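Local coordinates for protein bifunctional endomannanase/endoglucanase (Caldanaerobius polysaccharolyticus, PDB 3W0K) that probably hydrolyses beta-linked mannan and cellulose-type glucan chains from within, as a glycoside hydrolase family 5 enzyme built on a beta/alpha barrel, at residues G17-P22 against F62-L67; D235-Y240 against L278-E283; V269-F274 against L322-E327. All coordinates share one frame; numbering follows the deposited sequence.

Contact 1 (G17-P22 against F62-L67)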
loop_
_atom_site.group_PDB
_atom_site.type_symbol
_atom_site.label_atom_id
_atom_site.label_comp_id
_atom_site.label_asym_id
_atom_site.label_seq_id
_atom_site.Cartn_x
_atom_site.Cartn_y
_atom_site.Cartn_z
ATOM N N GLY A 17 -18.615 -3.528 -16.422
ATOM C CA GLY A 17 -19.371 -2.297 -16.577
ATOM C C GLY A 17 -18.938 -1.151 -15.678
ATOM O O GLY A 17 -19.384 -0.019 -15.864
ATOM N N ARG A 18 -18.078 -1.439 -14.704
ATOM C CA ARG A 18 -17.595 -0.417 -13.779
ATOM C C ARG A 18 -16.458 0.397 -14.387
ATOM O O ARG A 18 -15.457 -0.152 -14.841
ATOM C CB ARG A 18 -17.131 -1.055 -12.464
ATOM C CG ARG A 18 -16.612 -0.052 -11.435
ATOM C CD ARG A 18 -16.136 -0.737 -10.163
ATOM N NE ARG A 18 -17.238 -1.323 -9.404
ATOM C CZ ARG A 18 -17.093 -2.231 -8.443
ATOM N NH1 ARG A 18 -15.885 -2.671 -8.111
ATOM N NH2 ARG A 18 -18.158 -2.707 -7.813
ATOM N N GLU A 19 -16.638 1.712 -14.414
ATOM C CA GLU A 19 -15.630 2.612 -14.951
ATOM C C GLU A 19 -14.745 3.112 -13.818
ATOM O O GLU A 19 -15.196 3.225 -12.675
ATOM C CB GLU A 19 -16.302 3.813 -15.625
ATOM C CG GLU A 19 -17.070 3.481 -16.897
ATOM C CD GLU A 19 -16.160 3.066 -18.040
ATOM O OE1 GLU A 19 -15.217 3.825 -18.355
ATOM O OE2 GLU A 19 -16.394 1.987 -18.625
ATOM N N PRO A 20 -13.450 3.329 -14.093
ATOM C CA PRO A 20 -12.605 3.826 -13.002
ATOM C C PRO A 20 -13.095 5.218 -12.610
ATOM O O PRO A 20 -13.705 5.920 -13.418
ATOM C CB PRO A 20 -11.202 3.848 -13.619
ATOM C CG PRO A 20 -11.430 3.765 -15.095
ATOM C CD PRO A 20 -12.646 2.929 -15.257
ATOM N N GLU A 21 -12.888 5.593 -11.356
ATOM C CA GLU A 21 -13.343 6.895 -10.892
ATOM C C GLU A 21 -12.402 8.025 -11.262
ATOM O O GLU A 21 -11.209 7.812 -11.477
ATOM C CB GLU A 21 -13.506 6.887 -9.375
ATOM C CG GLU A 21 -14.506 5.878 -8.852
ATOM C CD GLU A 21 -14.643 5.932 -7.347
ATOM O OE1 GLU A 21 -13.673 6.350 -6.675
ATOM O OE2 GLU A 21 -15.720 5.562 -6.834
ATOM N N PRO A 22 -12.950 9.238 -11.420
ATOM C CA PRO A 22 -12.110 10.386 -11.756
ATOM C C PRO A 22 -11.347 10.694 -10.466
ATOM O O PRO A 22 -11.747 10.248 -9.387
ATOM C CB PRO A 22 -13.137 11.489 -12.036
ATOM C CG PRO A 22 -14.360 10.739 -12.461
ATOM C CD PRO A 22 -14.377 9.593 -11.491
ATOM N N PHE A 62 -5.680 3.961 -19.727
ATOM C CA PHE A 62 -4.520 4.601 -19.104
ATOM C C PHE A 62 -4.685 6.118 -18.990
ATOM O O PHE A 62 -3.936 6.777 -18.267
ATOM C CB PHE A 62 -3.233 4.277 -19.869
ATOM C CG PHE A 62 -2.861 2.818 -19.867
ATOM C CD1 PHE A 62 -1.944 2.332 -20.794
ATOM C CD2 PHE A 62 -3.415 1.928 -18.945
ATOM C CE1 PHE A 62 -1.581 0.986 -20.806
ATOM C CE2 PHE A 62 -3.057 0.579 -18.953
ATOM C CZ PHE A 62 -2.140 0.110 -19.885
ATOM N N GLU A 63 -5.653 6.674 -19.715
ATOM C CA GLU A 63 -5.904 8.108 -19.641
ATOM C C GLU A 63 -6.343 8.496 -18.232
ATOM O O GLU A 63 -6.157 9.637 -17.812
ATOM C CB GLU A 63 -6.929 8.539 -20.688
ATOM C CG GLU A 63 -6.367 8.467 -22.098
ATOM C CD GLU A 63 -7.362 8.866 -23.173
ATOM O OE1 GLU A 63 -7.057 8.626 -24.361
ATOM O OE2 GLU A 63 -8.435 9.418 -22.845
ATOM N N TYR A 64 -6.917 7.539 -17.504
ATOM C CA TYR A 64 -7.328 7.785 -16.125
ATOM C C TYR A 64 -6.085 7.915 -15.260
ATOM O O TYR A 64 -6.016 8.778 -14.389
ATOM C CB TYR A 64 -8.200 6.651 -15.595
ATOM C CG TYR A 64 -9.659 6.800 -15.937
ATOM C CD1 TYR A 64 -10.500 7.591 -15.148
ATOM C CD2 TYR A 64 -10.207 6.141 -17.033
ATOM C CE1 TYR A 64 -11.852 7.717 -15.443
ATOM C CE2 TYR A 64 -11.563 6.260 -17.335
ATOM C CZ TYR A 64 -12.375 7.047 -16.538
ATOM O OH TYR A 64 -13.715 7.158 -16.827
ATOM N N ILE A 65 -5.099 7.054 -15.507
ATOM C CA ILE A 65 -3.852 7.094 -14.752
ATOM C C ILE A 65 -3.124 8.403 -15.062
ATOM O O ILE A 65 -2.571 9.030 -14.161
ATOM C CB ILE A 65 -2.971 5.857 -15.043
ATOM C CG1 ILE A 65 -3.741 4.585 -14.665
ATOM C CG2 ILE A 65 -1.670 5.930 -14.243
ATOM C CD1 ILE A 65 -3.035 3.292 -15.014
ATOM N N ASP A 66 -3.188 8.845 -16.320
ATOM C CA ASP A 66 -2.568 10.112 -16.725
ATOM C C ASP A 66 -3.201 11.245 -15.918
ATOM O O ASP A 66 -2.509 12.151 -15.449
ATOM C CB ASP A 66 -2.836 10.422 -18.204
ATOM C CG ASP A 66 -2.154 9.465 -19.157
ATOM O OD1 ASP A 66 -1.340 8.626 -18.725
ATOM O OD2 ASP A 66 -2.437 9.573 -20.367
ATOM N N LEU A 67 -4.525 11.184 -15.782
ATOM C CA LEU A 67 -5.285 12.196 -15.057
ATOM C C LEU A 67 -4.942 12.211 -13.572
ATOM O O LEU A 67 -4.793 13.281 -12.978
ATOM C CB LEU A 67 -6.788 11.983 -15.266
ATOM C CG LEU A 67 -7.725 13.050 -14.696
ATOM C CD1 LEU A 67 -7.323 14.435 -15.186
ATOM C CD2 LEU A 67 -9.156 12.726 -15.102
HETATM O O HOH W 1 -15.542 7.743 -14.638
#

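Contact 2 (D235-Y240 against L278-E283)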
loop_
_atom_site.group_PDB
_atom_site.type_symbol
_atom_site.label_atom_id
_atom_site.label_comp_id
_atom_site.label_asym_id
_atom_site.label_seq_id
_atom_site.Cartn_x
_atom_site.Cartn_y
_atom_site.Cartn_z
ATOM N N ASP A 235 6.876 -2.593 22.445
ATOM C CA ASP A 235 8.091 -3.402 22.383
ATOM C C ASP A 235 7.943 -4.514 21.348
ATOM O O ASP A 235 8.897 -4.844 20.641
ATOM C CB ASP A 235 8.420 -4.012 23.752
ATOM C CG ASP A 235 9.028 -3.005 24.718
ATOM O OD1 ASP A 235 9.523 -1.950 24.271
ATOM O OD2 ASP A 235 9.029 -3.285 25.937
ATOM N N THR A 236 6.743 -5.086 21.271
ATOM C CA THR A 236 6.457 -6.155 20.315
ATOM C C THR A 236 6.502 -5.589 18.899
ATOM O O THR A 236 6.957 -6.256 17.969
ATOM C CB THR A 236 5.077 -6.784 20.568
ATOM O OG1 THR A 236 4.946 -7.102 21.959
ATOM C CG2 THR A 236 4.923 -8.067 19.763
ATOM N N LEU A 237 6.032 -4.353 18.740
ATOM C CA LEU A 237 6.055 -3.702 17.433
ATOM C C LEU A 237 7.499 -3.464 16.999
ATOM O O LEU A 237 7.823 -3.572 15.815
ATOM C CB LEU A 237 5.272 -2.387 17.463
ATOM C CG LEU A 237 3.749 -2.533 17.433
ATOM C CD1 LEU A 237 3.083 -1.221 17.819
ATOM C CD2 LEU A 237 3.304 -2.976 16.040
ATOM N N ARG A 238 8.373 -3.157 17.958
ATOM C CA ARG A 238 9.784 -2.944 17.650
ATOM C C ARG A 238 10.393 -4.257 17.160
ATOM O O ARG A 238 11.196 -4.267 16.229
ATOM C CB ARG A 238 10.547 -2.443 18.881
ATOM C CG ARG A 238 10.194 -1.027 19.306
ATOM C CD ARG A 238 11.042 -0.595 20.500
ATOM N NE ARG A 238 10.736 0.764 20.938
ATOM C CZ ARG A 238 11.249 1.865 20.399
ATOM N NH1 ARG A 238 12.101 1.787 19.386
ATOM N NH2 ARG A 238 10.913 3.053 20.881
ATOM N N GLU A 239 10.009 -5.362 17.800
ATOM C CA GLU A 239 10.500 -6.682 17.408
ATOM C C GLU A 239 10.036 -6.986 15.986
ATOM O O GLU A 239 10.810 -7.468 15.160
ATOM C CB GLU A 239 9.978 -7.761 18.356
ATOM C CG GLU A 239 10.568 -7.707 19.758
ATOM C CD GLU A 239 10.057 -8.826 20.648
ATOM O OE1 GLU A 239 10.017 -9.989 20.184
ATOM O OE2 GLU A 239 9.698 -8.544 21.813
ATOM N N TYR A 240 8.778 -6.659 15.714
ATOM C CA TYR A 240 8.167 -6.873 14.405
ATOM C C TYR A 240 8.872 -6.068 13.314
ATOM O O TYR A 240 9.044 -6.546 12.190
ATOM C CB TYR A 240 6.681 -6.500 14.472
ATOM C CG TYR A 240 5.994 -6.397 13.131
ATOM C CD1 TYR A 240 5.723 -7.533 12.371
ATOM C CD2 TYR A 240 5.622 -5.158 12.621
ATOM C CE1 TYR A 240 5.098 -7.434 11.130
ATOM C CE2 TYR A 240 4.999 -5.048 11.383
ATOM C CZ TYR A 240 4.741 -6.184 10.644
ATOM O OH TYR A 240 4.128 -6.056 9.421
ATOM N N LEU A 278 2.703 5.204 15.088
ATOM C CA LEU A 278 3.122 6.500 14.562
ATOM C C LEU A 278 4.360 7.046 15.276
ATOM O O LEU A 278 5.246 7.605 14.628
ATOM C CB LEU A 278 1.965 7.503 14.603
ATOM C CG LEU A 278 0.868 7.247 13.564
ATOM C CD1 LEU A 278 -0.343 8.118 13.845
ATOM C CD2 LEU A 278 1.405 7.506 12.162
ATOM N N SER A 279 4.441 6.863 16.595
ATOM C CA SER A 279 5.613 7.334 17.339
ATOM C C SER A 279 6.843 6.550 16.884
ATOM O O SER A 279 7.947 7.089 16.835
ATOM C CB SER A 279 5.411 7.219 18.858
ATOM O OG SER A 279 5.255 5.878 19.277
ATOM N N LEU A 280 6.645 5.281 16.532
ATOM C CA LEU A 280 7.741 4.457 16.036
ATOM C C LEU A 280 8.174 4.957 14.661
ATOM O O LEU A 280 9.364 5.042 14.376
ATOM C CB LEU A 280 7.329 2.987 15.943
ATOM C CG LEU A 280 7.365 2.195 17.248
ATOM C CD1 LEU A 280 6.892 0.779 17.003
ATOM C CD2 LEU A 280 8.788 2.192 17.803
ATOM N N TYR A 281 7.205 5.294 13.811
ATOM C CA TYR A 281 7.526 5.791 12.474
ATOM C C TYR A 281 8.307 7.102 12.558
ATOM O O TYR A 281 9.234 7.324 11.781
ATOM C CB TYR A 281 6.256 5.985 11.637
ATOM C CG TYR A 281 5.473 4.714 11.375
ATOM C CD1 TYR A 281 6.057 3.453 11.536
ATOM C CD2 TYR A 281 4.139 4.775 10.985
ATOM C CE1 TYR A 281 5.321 2.286 11.318
ATOM C CE2 TYR A 281 3.397 3.620 10.763
ATOM C CZ TYR A 281 3.991 2.381 10.932
ATOM O OH TYR A 281 3.240 1.248 10.730
ATOM N N LYS A 282 7.954 7.948 13.523
ATOM C CA LYS A 282 8.643 9.221 13.712
ATOM C C LYS A 282 10.081 8.968 14.161
ATOM O O LYS A 282 11.020 9.575 13.640
ATOM C CB LYS A 282 7.922 10.079 14.754
ATOM C CG LYS A 282 8.498 11.483 14.876
ATOM C CD LYS A 282 7.743 12.315 15.890
ATOM C CE LYS A 282 8.248 13.748 15.897
ATOM N NZ LYS A 282 7.510 14.588 16.879
ATOM N N GLU A 283 10.245 8.045 15.104
ATOM C CA GLU A 283 11.566 7.690 15.622
ATOM C C GLU A 283 12.449 7.097 14.525
ATOM O O GLU A 283 13.635 7.425 14.421
ATOM C CB GLU A 283 11.427 6.684 16.768
ATOM C CG GLU A 283 12.757 6.234 17.365
ATOM C CD GLU A 283 12.599 5.174 18.435
ATOM O OE1 GLU A 283 11.606 5.223 19.190
ATOM O OE2 GLU A 283 13.475 4.290 18.523
#

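Contact 3 (V269-F274 against L322-E327)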
loop_
_atom_site.group_PDB
_atom_site.type_symbol
_atom_site.label_atom_id
_atom_site.label_comp_id
_atom_site.label_asym_id
_atom_site.label_seq_id
_atom_site.Cartn_x
_atom_site.Cartn_y
_atom_site.Cartn_z
ATOM N N VAL A 269 -9.188 2.395 21.766
ATOM C CA VAL A 269 -8.222 1.322 21.555
ATOM C C VAL A 269 -7.418 1.575 20.277
ATOM O O VAL A 269 -6.195 1.414 20.259
ATOM C CB VAL A 269 -8.937 -0.050 21.469
ATOM C CG1 VAL A 269 -7.948 -1.155 21.116
ATOM C CG2 VAL A 269 -9.619 -0.363 22.798
ATOM N N ALA A 270 -8.108 1.999 19.222
ATOM C CA ALA A 270 -7.461 2.288 17.944
ATOM C C ALA A 270 -6.462 3.431 18.091
ATOM O O ALA A 270 -5.327 3.332 17.627
ATOM C CB ALA A 270 -8.504 2.629 16.891
ATOM N N ILE A 271 -6.889 4.509 18.747
ATOM C CA ILE A 271 -6.028 5.667 18.964
ATOM C C ILE A 271 -4.783 5.287 19.763
ATOM O O ILE A 271 -3.686 5.713 19.429
ATOM C CB ILE A 271 -6.795 6.818 19.672
ATOM C CG1 ILE A 271 -7.775 7.473 18.692
ATOM C CG2 ILE A 271 -5.824 7.854 20.241
ATOM C CD1 ILE A 271 -7.102 8.258 17.569
ATOM N N ARG A 272 -4.957 4.455 20.790
ATOM C CA ARG A 272 -3.833 4.020 21.618
ATOM C C ARG A 272 -2.800 3.275 20.768
ATOM O O ARG A 272 -1.593 3.462 20.928
ATOM C CB ARG A 272 -4.323 3.120 22.759
ATOM C CG ARG A 272 -3.222 2.656 23.699
ATOM C CD ARG A 272 -2.546 3.831 24.382
ATOM N NE ARG A 272 -1.385 3.409 25.160
ATOM C CZ ARG A 272 -0.160 3.258 24.666
ATOM N NH1 ARG A 272 0.077 3.496 23.379
ATOM N NH2 ARG A 272 0.833 2.883 25.463
ATOM N N TRP A 273 -3.293 2.448 19.852
ATOM C CA TRP A 273 -2.431 1.688 18.959
ATOM C C TRP A 273 -1.760 2.635 17.955
ATOM O O TRP A 273 -0.560 2.522 17.696
ATOM C CB TRP A 273 -3.244 0.598 18.254
ATOM C CG TRP A 273 -2.533 -0.044 17.110
ATOM C CD1 TRP A 273 -1.612 -1.051 17.168
ATOM C CD2 TRP A 273 -2.653 0.314 15.730
ATOM N NE1 TRP A 273 -1.144 -1.336 15.904
ATOM C CE2 TRP A 273 -1.768 -0.511 15.004
ATOM C CE3 TRP A 273 -3.421 1.260 15.038
ATOM C CZ2 TRP A 273 -1.629 -0.418 13.615
ATOM C CZ3 TRP A 273 -3.283 1.352 13.661
ATOM C CH2 TRP A 273 -2.393 0.518 12.964
ATOM N N PHE A 274 -2.528 3.584 17.419
ATOM C CA PHE A 274 -1.985 4.563 16.472
ATOM C C PHE A 274 -0.824 5.329 17.103
ATOM O O PHE A 274 0.181 5.601 16.451
ATOM C CB PHE A 274 -3.061 5.567 16.044
ATOM C CG PHE A 274 -3.808 5.177 14.798
ATOM C CD1 PHE A 274 -3.155 5.106 13.571
ATOM C CD2 PHE A 274 -5.175 4.929 14.845
ATOM C CE1 PHE A 274 -3.859 4.798 12.407
ATOM C CE2 PHE A 274 -5.889 4.619 13.685
ATOM C CZ PHE A 274 -5.227 4.554 12.464
ATOM N N LEU A 322 -6.047 12.940 12.734
ATOM C CA LEU A 322 -5.369 13.820 11.786
ATOM C C LEU A 322 -4.157 14.465 12.463
ATOM O O LEU A 322 -3.070 14.513 11.886
ATOM C CB LEU A 322 -6.324 14.904 11.269
ATOM C CG LEU A 322 -5.697 15.987 10.381
ATOM C CD1 LEU A 322 -5.078 15.376 9.131
ATOM C CD2 LEU A 322 -6.749 17.015 10.009
ATOM N N ASP A 323 -4.340 14.927 13.699
ATOM C CA ASP A 323 -3.250 15.551 14.445
ATOM C C ASP A 323 -2.098 14.579 14.665
ATOM O O ASP A 323 -0.932 14.963 14.571
ATOM C CB ASP A 323 -3.749 16.114 15.781
ATOM C CG ASP A 323 -4.546 17.404 15.616
ATOM O OD1 ASP A 323 -4.608 17.954 14.494
ATOM O OD2 ASP A 323 -5.113 17.873 16.623
ATOM N N LEU A 324 -2.424 13.318 14.945
ATOM C CA LEU A 324 -1.401 12.293 15.143
ATOM C C LEU A 324 -0.628 12.057 13.847
ATOM O O LEU A 324 0.588 11.880 13.864
ATOM C CB LEU A 324 -2.032 10.983 15.614
ATOM C CG LEU A 324 -2.442 10.917 17.083
ATOM C CD1 LEU A 324 -3.166 9.610 17.358
ATOM C CD2 LEU A 324 -1.205 11.051 17.962
ATOM N N LEU A 325 -1.339 12.065 12.722
ATOM C CA LEU A 325 -0.702 11.861 11.424
ATOM C C LEU A 325 0.266 12.998 11.105
ATOM O O LEU A 325 1.344 12.773 10.561
ATOM C CB LEU A 325 -1.755 11.749 10.318
ATOM C CG LEU A 325 -2.665 10.519 10.377
ATOM C CD1 LEU A 325 -3.732 10.623 9.299
ATOM C CD2 LEU A 325 -1.851 9.245 10.195
ATOM N N VAL A 326 -0.114 14.216 11.473
ATOM C CA VAL A 326 0.719 15.390 11.224
ATOM C C VAL A 326 1.898 15.483 12.194
ATOM O O VAL A 326 3.028 15.751 11.785
ATOM C CB VAL A 326 -0.123 16.692 11.306
ATOM C CG1 VAL A 326 0.773 17.922 11.208
ATOM C CG2 VAL A 326 -1.161 16.708 10.198
ATOM N N GLU A 327 1.628 15.233 13.472
ATOM C CA GLU A 327 2.641 15.308 14.522
ATOM C C GLU A 327 3.811 14.342 14.352
ATOM O O GLU A 327 4.937 14.648 14.748
ATOM C CB GLU A 327 1.974 15.108 15.890
ATOM C CG GLU A 327 2.925 14.923 17.082
ATOM C CD GLU A 327 3.819 16.130 17.359
ATOM O OE1 GLU A 327 3.444 17.271 17.007
ATOM O OE2 GLU A 327 4.905 15.931 17.946
#

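Contact 1 (G17-P22 against F62-L67)
The phenol ring of Y64 lies across the ring of P20, and this CH-pi pair is the heart of the contact. P20 CG sits over one face of the Y64 ring, 3.4 Å from its centroid and 17° off the ring normal. It is offset toward the CD2-CE2 side, where P20 CG and Y64 CD2 are 3.3 Å apart. The backbone of the loop continues around the same ring: P20 O comes to 3.3 Å from Y64 CE1, and E21 O approaches Y64 CD1 obliquely, while P22 N lies near the ring plane, at its edge. At the far end of the phenol a water ties the two segments together. It donates to P20 O at 2.9 Å and is also hydrogen-bonded to Y64 OH, so the hydroxyl reaches the loop carbonyl through solvent. The E19 carboxylate stands nearby without bonding, its OE1 4.0 Å from Y64 OH.

Y64 is aimed at the loop from near the start of helix 62-74, with CG anti to its own carbonyl carbon (chi1 -85°). Further along that helix, Y68 OH donates to E21 O, and L67 packs on P23. E21 is also fastened by backbone hydrogen bonding to W10.

The loop follows the first strand of the (beta/alpha)8 barrel, 4-7; helix 62-74 lies between barrel strands 38-44 and 78-83. Chemically this is a CH-pi contact between proline and tyrosine at the protein surface: the pi face of the tyrosine receives the CG methylene of the proline, and the water-mediated bond at the hydroxyl probably helps to hold the ring.

Contact 2 (D235-Y240 against L278-E283)
R238 and E283 form a two-pronged salt bridge, end-on, with one guanidinium nitrogen to each carboxylate oxygen. R238 NH2 donates to E283 OE1 at 2.8 Å, using the syn lone pair of that oxygen, and R238 NH1 donates to E283 OE2 at 3.0 Å with a nearly straight N-H...O angle of 168°. Both oxygens stay close to the guanidinium plane. The match is twisted all the same: the two planar groups are 39° apart, and NH1 meets OE2 on its syn side but well out of the carboxylate plane.

Beneath the charged pair lies L280. L280 CD2 sits over the centre of one guanidinium face, 3.6 Å from R238 CZ, so the methyl touches the arginine at CG as well as at the guanidinium. The arm is fully extended from CG to NE, which carries the charge over the leucine and across to E283; the glutamate, likewise extended beyond CG, comes in at about a right angle. The other branch of L280 turns to the first segment's leucine, with L280 CD1 3.6 Å from L237 CB.

The two helical segments cross at -50° with their axes 11.0 Å apart, and R238 and L280 have the nearest CA atoms. L237 packs further on D276 and V277 of helix 267-284, and R238 on F284.

An apolar leucine contact is thus roofed by a bidentate ion pair that pins neighbouring helices of the barrel's outer layer together. L280 CD2 covers one guanidinium face and may shield that side of the arginine from water, while the pair as a whole stays near the surface.

Contact 3 (V269-F274 against L322-E327)
L324 meets I271 and F274 through a single methyl, CD1, and the contact across these two segments is entirely apolar. With I271 the meeting is methyl to methyl: L324 CD1 is 4.2 Å from I271 CD1, the two side chains running obliquely to each other. I271 gets there by two like turns, chi1 -73° and chi2 -69°, which swing its CD1 toward the leucine although its CB is not aimed across the gap. With F274, L324 CD1 lies 4.3 Å from F274 CB, at the base of the side chain, so the phenyl ring itself is left to other neighbours. One of these is W273, the preceding residue of the helix, whose CZ3 stands 3.6 Å above the plane of the F274 ring, over its centre.

Polar bonds are found around this patch. W273 NE1 is hydrogen-bonded to Q199 O, holding the indole that covers F274, while L325 O accepts from Y288 OH and L324 O from N328 ND2.

In the fold, the contact joins helix 267-284, which follows barrel strand 254-259, to the last helix, 319-327. I271 reaches E320 and F274 reaches L321 one turn earlier on that helix, and L324 goes on to touch E275 and L278. The final helix is thereby laid against its neighbour on the outside of the barrel, near strand 287-290, from which Y288 bonds to it.

Contact 1 comes first along the chain and closes before the others open; it ties the loop after strand 4-7 to helix 62-74. Contacts 2 and 3 lie far from it, with centres about 37 Å and 32 Å away, contact 2 on the opposite side of the chain's centre. Those two are neighbours, their centres about 13 Å apart, and both use helix 267-284, which packs on helix 234-249 in one and on helix 319-327 in the other. Their segments alternate along the sequence, and they touch through the K282-E327 salt bridge and L278 against L324 and L325. Together they bind three successive outer helices of the eight-stranded TIM barrel.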